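Local coordinates for YJHT (Escherichia coli, PDB 2UVK), which converts the alpha-anomer of N-acetylneuraminate (sialic acid) to the beta-anomer, speeding up the equilibrium between the two forms, at residues Gly75-Ser78 and Glu79-Gln83; His89-Pro93 and Lys94-Trp98; Asn130-Asn133 and Gly134-Asp138; Gly143-Ser146 and Thr147-Asp150. All blocks are in the same frame, centred on the assembly; numbering follows the deposited sequence.

Contact 1 (Gly75-Ser78 and Glu79-Gln83); sequences GKNS and EGLTQ
Asn77 has its CG wedged between its own backbone N and carbonyl carbon (chi1 64°), a torsion that folds the amide over the turn and brings OD1 to Leu81. OD1 accepts from Leu81 N at 3.0 Å, the donor standing above the plane of the amide carbonyl; a weak bond from Glu79 N joins it. The backbone supplies the rest of the turn. Asn77 N gives to Leu81 O at 2.9 Å, and Gly80 N returns to Asn77 O at the same length. The latter bond closes a type I turn from Asn77 to Gly80, whose last residue has the positive phi that suits glycine. Lys76 bends at chi2 (-57°), so its chain crosses the hairpin and NZ donates to Thr82 OG1 at 2.8 Å. One water accepts from Lys76 NZ and gives to Gly80 O; a second joins Asn77 ND2 to Gln83 OE1. Asn77 CB also packs on Gln83 CD at 3.5 Å. Gly75 and Gln83 form the hydrogen-bonded pair that ties strands 74-76 and 82-84 together. The little antiparallel hairpin belongs to Kelch repeat 2 and lies against helix 129-142, where Thr82 touches Phe132 and Phe136, Gln83 meets Asn133, and Leu81 reaches Asn140.

Contact 2 (His89-Pro93 and Lys94-Trp98); sequences HKYNP and KTNSW
Tyr91 and Trp98 face one another as a non-hydrogen-bonded pair in the hairpin of strands 88-92 and 97-100, whose turn carries a G1 beta bulge: Asn96 and Ser97 both lie opposite Asn92. Tyr91 CB sits squarely over the six-membered ring of Trp98, 3.4 Å from its centroid, a CH-pi contact. The phenol ring then runs past the indole with the two planes at 47°, bringing Tyr91 CD1 to Trp98 NE1 at 3.5 Å. With CG opposite the backbone N (chi1 173°), the ring extends toward the turn, and Tyr91 OH donates to Asn96 OD1 at 2.7 Å. On the other face of the sheet the Asn92 amide curls over the turn, OD1 accepting from Lys94 N at 3.0 Å. Asn92 N gives to Ser97 O at 2.9 Å, whereas the return bond from Ser97 N to Asn92 O is weak. Further out, Trp98 meets Trp33 and presents an edge-to-face pairing with Phe51. The hairpin, within Kelch repeat 2, supplies the last two strands of a four-stranded propeller blade, and the Ala49 backbone holds both Trp98 and the partner of Tyr91: its O accepts from Trp98 NE1, while its N gives a second bond to Asn96 OD1.

Contact 3 (Asn130-Asn133 and Gly134-Asp138); sequences NIFN and GYFED
Phe132 and Phe136, one helical turn apart, make the aromatic contact. With CG anti to the backbone N (chi1 -179°), the Phe132 ring stands out from the side of the helix, and Phe136 leans back so that its CE2 lies over one face, near the rim, 3.6 Å from Phe132 CZ. The planes stand at 52°, with 5.2 Å between the ring centroids of Phe132 and Phe136. Tyr135 CD2 lies over the centre of a face of the Phe136 ring. Backbone hydrogen bonds make up the second group: Gly134 N to Asn130 O at 2.9 Å, Tyr135 N to Ile131 O at 3.1 Å and Glu137 N to Asn133 O at 3.0 Å. The bond from Phe136 N to Phe132 O is weak. Side-chain polar bonds reach beyond the segments: Asn133 OD1, at the edge of the Phe132 ring, accepts from Val84 N, and Tyr135 OH is bonded to Asn153 ND2. Asn130 ND2 bonds Gln129 OE1 and Ala105 O of the second subunit, and Asp138 OD1 bonds His104 NE2 of that subunit. The i to i+4 bonds are those of an alpha helix, 129-142, inserted between strands 120-125 and 169-174 of a blade and packed on a hairpin and the dimer partner.

Contact 4 (Gly143-Ser146 and Thr147-Asp150); sequences GKDS and TAID
Asp145 turns one face of its carboxylate to Ala148, whose CB sits almost directly above the carboxylate carbon, 3.6 Å from Asp145 CG. The edge is used by a hydroxyl: Thr147 OG1 donates to Asp145 OD1 at 2.8 Å, approaching on the syn side and 21° out of the carboxylate plane. The other flat group, the carboxylate of Asp150, has Ser146 O over one face, 3.0 Å from Asp150 CG. Ser146 O accepts from Asp150 N at 2.9 Å, so the helical bond brings it beneath the acid, whose own oxygens make no hydrogen bond to it.

Asp145 reaches these donors because its CG lies opposite the backbone N (chi1 -174°), which carries OD1 forward to the first turn of the helix. There OD1 also takes weak bonds from Thr147 N and Ala148 N, making three donors on one oxygen; the two amides at the positive end of the helix would probably favour the charged carboxylate. Asp145 O meanwhile accepts from Ile149 N at 3.0 Å. A water links Ser146 OG to Asp150, giving a hydrogen to OD2.

Ile149 reaches back over the connection, its CD1 3.6 Å from Gly143 O, and with Ala148 it touches Ala142 of the preceding helix. Gly143, at positive phi, is where the chain leaves helix 129-142. This is a helix N-cap, Asp145 starting helix 146-157 of a helical hairpin.

Contacts 1 and 3 meet directly: Gln83 CA lies 3.1 Å from Asn133 OD1, and Thr82 CG2 packs at 3.9 Å on Phe132 CE2, joining a hairpin from Kelch repeat 2 to a helix from repeat 3. Contact 4 continues the helical arm, its centre about 15 Å from that of contact 3 and its nearest atoms about 5 Å away without touching. Contact 2 stands apart at the turn end of a blade, its centre about 25 Å from that of contact 1 and 44 Å from that of contact 4. Contact 3 comes near the predicted proton acceptor Glu209, the side chains of Phe132 and Glu209 lying about 8 Å apart; the other three lie away from it.

Contact 1 (Gly75-Ser78 and Glu79-Gln83)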
loop_
_atom_site.group_PDB
_atom_site.type_symbol
_atom_site.label_atom_id
_atom_site.label_comp_id
_atom_site.label_asym_id
_atom_site.label_seq_id
_atom_site.Cartn_x
_atom_site.Cartn_y
_atom_site.Cartn_z
ATOM N N GLY B 75 11.894 -6.516 -10.830
ATOM C CA GLY B 75 13.005 -7.438 -11.044
ATOM C C GLY B 75 12.871 -8.629 -10.152
ATOM O O GLY B 75 11.814 -8.859 -9.619
ATOM N N LYS B 76 13.958 -9.336 -9.934
ATOM C CA LYS B 76 13.915 -10.599 -9.216
ATOM C C LYS B 76 14.234 -10.446 -7.743
ATOM O O LYS B 76 15.241 -9.766 -7.360
ATOM C CB LYS B 76 14.846 -11.632 -9.885
ATOM C CG LYS B 76 14.524 -11.927 -11.332
ATOM C CD LYS B 76 13.090 -12.416 -11.540
ATOM C CE LYS B 76 12.867 -13.072 -12.876
ATOM N NZ LYS B 76 11.548 -13.743 -12.883
ATOM N N ASN B 77 13.426 -11.093 -6.901
ATOM C CA ASN B 77 13.720 -11.190 -5.484
ATOM C C ASN B 77 14.773 -12.307 -5.242
ATOM O O ASN B 77 15.264 -12.935 -6.188
ATOM C CB ASN B 77 12.464 -11.378 -4.606
ATOM C CG ASN B 77 11.734 -12.684 -4.862
ATOM O OD1 ASN B 77 12.281 -13.611 -5.439
ATOM N ND2 ASN B 77 10.469 -12.754 -4.437
ATOM N N SER B 78 15.099 -12.523 -3.976
ATOM C CA SER B 78 16.133 -13.507 -3.606
ATOM C C SER B 78 15.726 -14.941 -3.923
ATOM O O SER B 78 16.572 -15.831 -3.980
ATOM C CB SER B 78 16.461 -13.370 -2.129
ATOM O OG SER B 78 15.366 -13.756 -1.316
ATOM N N GLU B 79 14.432 -15.174 -4.098
ATOM C CA GLU B 79 13.904 -16.462 -4.509
ATOM C C GLU B 79 13.804 -16.632 -6.019
ATOM O O GLU B 79 13.384 -17.672 -6.508
ATOM C CB GLU B 79 12.538 -16.695 -3.850
ATOM C CG GLU B 79 12.582 -16.773 -2.342
ATOM C CD GLU B 79 13.167 -18.086 -1.822
ATOM O OE1 GLU B 79 13.064 -19.114 -2.526
ATOM O OE2 GLU B 79 13.693 -18.067 -0.695
ATOM N N GLY B 80 14.194 -15.618 -6.784
ATOM C CA GLY B 80 14.165 -15.692 -8.216
ATOM C C GLY B 80 12.844 -15.340 -8.890
ATOM O O GLY B 80 12.668 -15.594 -10.077
ATOM N N LEU B 81 11.905 -14.785 -8.135
ATOM C CA LEU B 81 10.602 -14.468 -8.689
ATOM C C LEU B 81 10.498 -12.985 -8.974
ATOM O O LEU B 81 11.119 -12.164 -8.296
ATOM C CB LEU B 81 9.484 -14.883 -7.754
ATOM C CG LEU B 81 9.358 -16.354 -7.343
ATOM C CD1 LEU B 81 8.066 -16.542 -6.549
ATOM C CD2 LEU B 81 9.414 -17.242 -8.571
ATOM N N THR B 82 9.708 -12.664 -9.992
ATOM C CA THR B 82 9.461 -11.293 -10.371
ATOM C C THR B 82 8.664 -10.601 -9.301
ATOM O O THR B 82 7.656 -11.122 -8.793
ATOM C CB THR B 82 8.697 -11.277 -11.705
ATOM O OG1 THR B 82 9.537 -11.837 -12.737
ATOM C CG2 THR B 82 8.267 -9.869 -12.101
ATOM N N GLN B 83 9.103 -9.386 -8.975
ATOM C CA GLN B 83 8.469 -8.602 -7.938
ATOM C C GLN B 83 8.711 -7.117 -8.174
ATOM O O GLN B 83 9.575 -6.731 -8.939
ATOM C CB GLN B 83 9.007 -8.953 -6.563
ATOM C CG GLN B 83 10.473 -8.567 -6.402
ATOM C CD GLN B 83 10.866 -8.253 -4.993
ATOM O OE1 GLN B 83 10.205 -8.652 -4.032
ATOM N NE2 GLN B 83 12.036 -7.638 -4.851
HETATM O O HOH W 1 11.010 -16.187 -12.175
HETATM O O HOH W 2 8.652 -10.819 -2.937
#

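Contact 2 (His89-Pro93 and Lys94-Trp98)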
loop_
_atom_site.group_PDB
_atom_site.type_symbol
_atom_site.label_atom_id
_atom_site.label_comp_id
_atom_site.label_asym_id
_atom_site.label_seq_id
_atom_site.Cartn_x
_atom_site.Cartn_y
_atom_site.Cartn_z
ATOM N N HIS B 89 18.349 3.787 -4.599
ATOM C CA HIS B 89 19.802 3.764 -4.753
ATOM C C HIS B 89 20.275 5.151 -5.128
ATOM O O HIS B 89 19.573 5.896 -5.783
ATOM C CB HIS B 89 20.194 2.761 -5.823
ATOM C CG HIS B 89 20.096 1.332 -5.382
ATOM N ND1 HIS B 89 18.900 0.656 -5.295
ATOM C CD2 HIS B 89 21.056 0.437 -5.034
ATOM C CE1 HIS B 89 19.126 -0.591 -4.906
ATOM N NE2 HIS B 89 20.430 -0.750 -4.744
ATOM N N LYS B 90 21.492 5.489 -4.690
ATOM C CA LYS B 90 22.102 6.777 -5.018
ATOM C C LYS B 90 23.398 6.564 -5.762
ATOM O O LYS B 90 24.243 5.791 -5.317
ATOM C CB LYS B 90 22.381 7.551 -3.735
ATOM C CG LYS B 90 23.084 8.884 -3.936
ATOM C CD LYS B 90 23.171 9.670 -2.642
ATOM C CE LYS B 90 24.120 9.037 -1.643
ATOM N NZ LYS B 90 25.557 9.205 -2.006
ATOM N N TYR B 91 23.547 7.252 -6.881
ATOM C CA TYR B 91 24.797 7.232 -7.658
ATOM C C TYR B 91 25.467 8.587 -7.552
ATOM O O TYR B 91 24.854 9.620 -7.811
ATOM C CB TYR B 91 24.509 6.933 -9.114
ATOM C CG TYR B 91 25.702 7.060 -10.035
ATOM C CD1 TYR B 91 26.679 6.073 -10.094
ATOM C CD2 TYR B 91 25.848 8.179 -10.851
ATOM C CE1 TYR B 91 27.754 6.181 -10.955
ATOM C CE2 TYR B 91 26.956 8.295 -11.709
ATOM C CZ TYR B 91 27.876 7.293 -11.753
ATOM O OH TYR B 91 28.963 7.404 -12.578
ATOM N N ASN B 92 26.736 8.551 -7.148
ATOM C CA ASN B 92 27.575 9.758 -7.052
ATOM C C ASN B 92 28.453 9.855 -8.305
ATOM O O ASN B 92 29.332 9.031 -8.522
ATOM C CB ASN B 92 28.400 9.702 -5.761
ATOM C CG ASN B 92 29.304 10.917 -5.577
ATOM O OD1 ASN B 92 29.395 11.770 -6.446
ATOM N ND2 ASN B 92 29.946 11.002 -4.418
ATOM N N PRO B 93 28.153 10.811 -9.183
ATOM C CA PRO B 93 28.940 10.893 -10.418
ATOM C C PRO B 93 30.413 11.282 -10.210
ATOM O O PRO B 93 31.260 10.923 -11.036
ATOM C CB PRO B 93 28.196 11.927 -11.265
ATOM C CG PRO B 93 27.160 12.547 -10.391
ATOM C CD PRO B 93 27.091 11.824 -9.101
ATOM N N LYS B 94 30.710 11.970 -9.116
ATOM C CA LYS B 94 32.080 12.414 -8.862
ATOM C C LYS B 94 32.995 11.236 -8.541
ATOM O O LYS B 94 34.199 11.266 -8.841
ATOM C CB LYS B 94 32.093 13.424 -7.728
ATOM C CG LYS B 94 31.249 14.656 -8.023
ATOM C CD LYS B 94 31.556 15.806 -7.073
ATOM C CE LYS B 94 30.830 17.073 -7.480
ATOM N NZ LYS B 94 31.118 18.182 -6.529
ATOM N N THR B 95 32.420 10.193 -7.948
ATOM C CA THR B 95 33.141 8.991 -7.561
ATOM C C THR B 95 32.749 7.742 -8.360
ATOM O O THR B 95 33.295 6.669 -8.125
ATOM C CB THR B 95 32.935 8.717 -6.065
ATOM O OG1 THR B 95 31.537 8.567 -5.792
ATOM C CG2 THR B 95 33.455 9.877 -5.250
ATOM N N ASN B 96 31.796 7.880 -9.290
ATOM C CA ASN B 96 31.306 6.749 -10.098
ATOM C C ASN B 96 30.983 5.539 -9.223
ATOM O O ASN B 96 31.432 4.422 -9.485
ATOM C CB ASN B 96 32.325 6.394 -11.186
ATOM C CG ASN B 96 31.809 5.374 -12.211
ATOM O OD1 ASN B 96 30.616 5.317 -12.542
ATOM N ND2 ASN B 96 32.727 4.577 -12.737
ATOM N N SER B 97 30.157 5.776 -8.196
ATOM C CA SER B 97 29.863 4.747 -7.208
ATOM C C SER B 97 28.397 4.805 -6.801
ATOM O O SER B 97 27.826 5.892 -6.672
ATOM C CB SER B 97 30.768 4.904 -5.964
ATOM O OG SER B 97 30.610 6.176 -5.357
ATOM N N TRP B 98 27.852 3.619 -6.546
ATOM C CA TRP B 98 26.445 3.448 -6.089
ATOM C C TRP B 98 26.403 3.061 -4.622
ATOM O O TRP B 98 27.267 2.319 -4.136
ATOM C CB TRP B 98 25.776 2.323 -6.866
ATOM C CG TRP B 98 25.480 2.617 -8.278
ATOM C CD1 TRP B 98 26.256 2.317 -9.356
ATOM C CD2 TRP B 98 24.274 3.217 -8.806
ATOM N NE1 TRP B 98 25.631 2.725 -10.516
ATOM C CE2 TRP B 98 24.410 3.268 -10.206
ATOM C CE3 TRP B 98 23.110 3.733 -8.217
ATOM C CZ2 TRP B 98 23.433 3.818 -11.039
ATOM C CZ3 TRP B 98 22.117 4.265 -9.060
ATOM C CH2 TRP B 98 22.295 4.315 -10.446
HETATM O O HOH W 3 26.480 7.023 -4.008
#

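Contact 3 (Asn130-Asn133 and Gly134-Asp138)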
loop_
_atom_site.group_PDB
_atom_site.type_symbol
_atom_site.label_atom_id
_atom_site.label_comp_id
_atom_site.label_asym_id
_atom_site.label_seq_id
_atom_site.Cartn_x
_atom_site.Cartn_y
_atom_site.Cartn_z
ATOM N N ASN B 130 1.476 -6.084 -3.493
ATOM C CA ASN B 130 0.959 -7.403 -3.113
ATOM C C ASN B 130 0.223 -8.098 -4.267
ATOM O O ASN B 130 0.343 -9.319 -4.442
ATOM C CB ASN B 130 0.062 -7.325 -1.873
ATOM C CG ASN B 130 0.849 -7.133 -0.590
ATOM O OD1 ASN B 130 2.060 -7.290 -0.588
ATOM N ND2 ASN B 130 0.168 -6.807 0.517
ATOM N N ILE B 131 -0.581 -7.349 -5.029
ATOM C CA ILE B 131 -1.317 -7.945 -6.152
ATOM C C ILE B 131 -0.347 -8.372 -7.253
ATOM O O ILE B 131 -0.408 -9.486 -7.765
ATOM C CB ILE B 131 -2.408 -6.977 -6.675
ATOM C CG1 ILE B 131 -3.490 -6.811 -5.612
ATOM C CG2 ILE B 131 -2.996 -7.483 -7.968
ATOM C CD1 ILE B 131 -4.512 -5.765 -5.935
ATOM N N PHE B 132 0.576 -7.493 -7.610
ATOM C CA PHE B 132 1.547 -7.788 -8.663
ATOM C C PHE B 132 2.455 -8.964 -8.232
ATOM O O PHE B 132 2.652 -9.953 -8.978
ATOM C CB PHE B 132 2.386 -6.538 -8.931
ATOM C CG PHE B 132 3.405 -6.697 -10.006
ATOM C CD1 PHE B 132 3.119 -6.293 -11.294
ATOM C CD2 PHE B 132 4.665 -7.226 -9.720
ATOM C CE1 PHE B 132 4.042 -6.441 -12.284
ATOM C CE2 PHE B 132 5.595 -7.337 -10.708
ATOM C CZ PHE B 132 5.290 -6.962 -11.971
ATOM N N ASN B 133 3.012 -8.886 -7.032
ATOM C CA ASN B 133 3.933 -9.956 -6.581
ATOM C C ASN B 133 3.170 -11.275 -6.435
ATOM O O ASN B 133 3.717 -12.352 -6.725
ATOM C CB ASN B 133 4.541 -9.639 -5.234
ATOM C CG ASN B 133 5.521 -8.468 -5.265
ATOM O OD1 ASN B 133 5.862 -7.957 -6.317
ATOM N ND2 ASN B 133 5.940 -8.054 -4.092
ATOM N N GLY B 134 1.932 -11.213 -5.949
ATOM C CA GLY B 134 1.159 -12.427 -5.749
ATOM C C GLY B 134 0.862 -13.113 -7.058
ATOM O O GLY B 134 0.756 -14.359 -7.093
ATOM N N TYR B 135 0.673 -12.357 -8.126
ATOM C CA TYR B 135 0.425 -12.971 -9.456
ATOM C C TYR B 135 1.594 -13.882 -9.836
ATOM O O TYR B 135 1.428 -15.019 -10.286
ATOM C CB TYR B 135 0.222 -11.886 -10.503
ATOM C CG TYR B 135 -0.007 -12.368 -11.911
ATOM C CD1 TYR B 135 -1.221 -12.967 -12.280
ATOM C CD2 TYR B 135 0.967 -12.235 -12.875
ATOM C CE1 TYR B 135 -1.427 -13.374 -13.544
ATOM C CE2 TYR B 135 0.774 -12.645 -14.161
ATOM C CZ TYR B 135 -0.429 -13.234 -14.500
ATOM O OH TYR B 135 -0.632 -13.671 -15.801
ATOM N N PHE B 136 2.799 -13.381 -9.657
ATOM C CA PHE B 136 3.978 -14.181 -10.011
ATOM C C PHE B 136 4.212 -15.310 -9.022
ATOM O O PHE B 136 4.726 -16.382 -9.421
ATOM C CB PHE B 136 5.199 -13.272 -10.210
ATOM C CG PHE B 136 5.078 -12.451 -11.432
ATOM C CD1 PHE B 136 5.303 -13.011 -12.687
ATOM C CD2 PHE B 136 4.651 -11.135 -11.363
ATOM C CE1 PHE B 136 5.134 -12.278 -13.835
ATOM C CE2 PHE B 136 4.459 -10.410 -12.503
ATOM C CZ PHE B 136 4.726 -10.957 -13.742
ATOM N N GLU B 137 3.850 -15.127 -7.753
ATOM C CA GLU B 137 3.918 -16.215 -6.787
ATOM C C GLU B 137 2.972 -17.329 -7.218
ATOM O O GLU B 137 3.337 -18.525 -7.230
ATOM C CB GLU B 137 3.577 -15.754 -5.382
ATOM C CG GLU B 137 4.668 -14.899 -4.685
ATOM C CD GLU B 137 4.179 -14.289 -3.367
ATOM O OE1 GLU B 137 3.149 -14.760 -2.849
ATOM O OE2 GLU B 137 4.824 -13.333 -2.842
ATOM N N ASP B 138 1.757 -16.938 -7.594
ATOM C CA ASP B 138 0.747 -17.927 -8.029
ATOM C C ASP B 138 1.152 -18.682 -9.284
ATOM O O ASP B 138 1.038 -19.928 -9.347
ATOM C CB ASP B 138 -0.612 -17.260 -8.224
ATOM C CG ASP B 138 -1.192 -16.762 -6.929
ATOM O OD1 ASP B 138 -0.650 -17.126 -5.850
ATOM O OD2 ASP B 138 -2.212 -16.032 -6.998
#

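Contact 4 (Gly143-Ser146 and Thr147-Asp150)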
loop_
_atom_site.group_PDB
_atom_site.type_symbol
_atom_site.label_atom_id
_atom_site.label_comp_id
_atom_site.label_asym_id
_atom_site.label_seq_id
_atom_site.Cartn_x
_atom_site.Cartn_y
_atom_site.Cartn_z
ATOM N N GLY B 143 3.057 -23.807 -11.883
ATOM C CA GLY B 143 4.002 -24.577 -12.674
ATOM C C GLY B 143 3.469 -24.804 -14.064
ATOM O O GLY B 143 3.049 -23.869 -14.734
ATOM N N LYS B 144 3.453 -26.067 -14.486
ATOM C CA LYS B 144 3.014 -26.414 -15.840
ATOM C C LYS B 144 1.553 -26.820 -15.926
ATOM O O LYS B 144 1.111 -27.342 -16.956
ATOM N N ASP B 145 0.796 -26.581 -14.859
ATOM C CA ASP B 145 -0.627 -26.913 -14.821
ATOM C C ASP B 145 -1.449 -25.816 -15.504
ATOM O O ASP B 145 -1.732 -24.792 -14.887
ATOM C CB ASP B 145 -1.068 -27.086 -13.370
ATOM C CG ASP B 145 -2.489 -27.574 -13.236
ATOM O OD1 ASP B 145 -3.246 -27.544 -14.236
ATOM O OD2 ASP B 145 -2.859 -27.991 -12.120
ATOM N N SER B 146 -1.868 -26.037 -16.748
ATOM C CA SER B 146 -2.585 -25.015 -17.510
ATOM C C SER B 146 -3.981 -24.694 -16.948
ATOM O O SER B 146 -4.473 -23.568 -17.085
ATOM C CB SER B 146 -2.677 -25.400 -18.979
ATOM O OG SER B 146 -3.714 -26.342 -19.174
ATOM N N THR B 147 -4.637 -25.658 -16.311
ATOM C CA THR B 147 -5.927 -25.352 -15.711
ATOM C C THR B 147 -5.730 -24.410 -14.526
ATOM O O THR B 147 -6.538 -23.519 -14.329
ATOM C CB THR B 147 -6.733 -26.603 -15.315
ATOM O OG1 THR B 147 -6.061 -27.329 -14.279
ATOM C CG2 THR B 147 -6.934 -27.483 -16.537
ATOM N N ALA B 148 -4.653 -24.612 -13.767
ATOM C CA ALA B 148 -4.341 -23.750 -12.610
ATOM C C ALA B 148 -3.986 -22.348 -13.099
ATOM O O ALA B 148 -4.399 -21.352 -12.501
ATOM C CB ALA B 148 -3.203 -24.314 -11.798
ATOM N N ILE B 149 -3.242 -22.283 -14.195
ATOM C CA ILE B 149 -2.846 -21.008 -14.789
ATOM C C ILE B 149 -4.065 -20.244 -15.275
ATOM O O ILE B 149 -4.206 -19.046 -15.026
ATOM C CB ILE B 149 -1.829 -21.206 -15.959
ATOM C CG1 ILE B 149 -0.513 -21.743 -15.418
ATOM C CG2 ILE B 149 -1.622 -19.902 -16.763
ATOM C CD1 ILE B 149 0.409 -22.260 -16.487
ATOM N N ASP B 150 -4.979 -20.943 -15.951
ATOM C CA ASP B 150 -6.174 -20.302 -16.459
ATOM C C ASP B 150 -7.007 -19.696 -15.335
ATOM O O ASP B 150 -7.552 -18.596 -15.496
ATOM C CB ASP B 150 -7.020 -21.303 -17.248
ATOM C CG ASP B 150 -6.368 -21.726 -18.548
ATOM O OD1 ASP B 150 -5.427 -21.080 -19.051
ATOM O OD2 ASP B 150 -6.818 -22.762 -19.101
HETATM O O HOH W 4 -5.320 -24.817 -20.293
#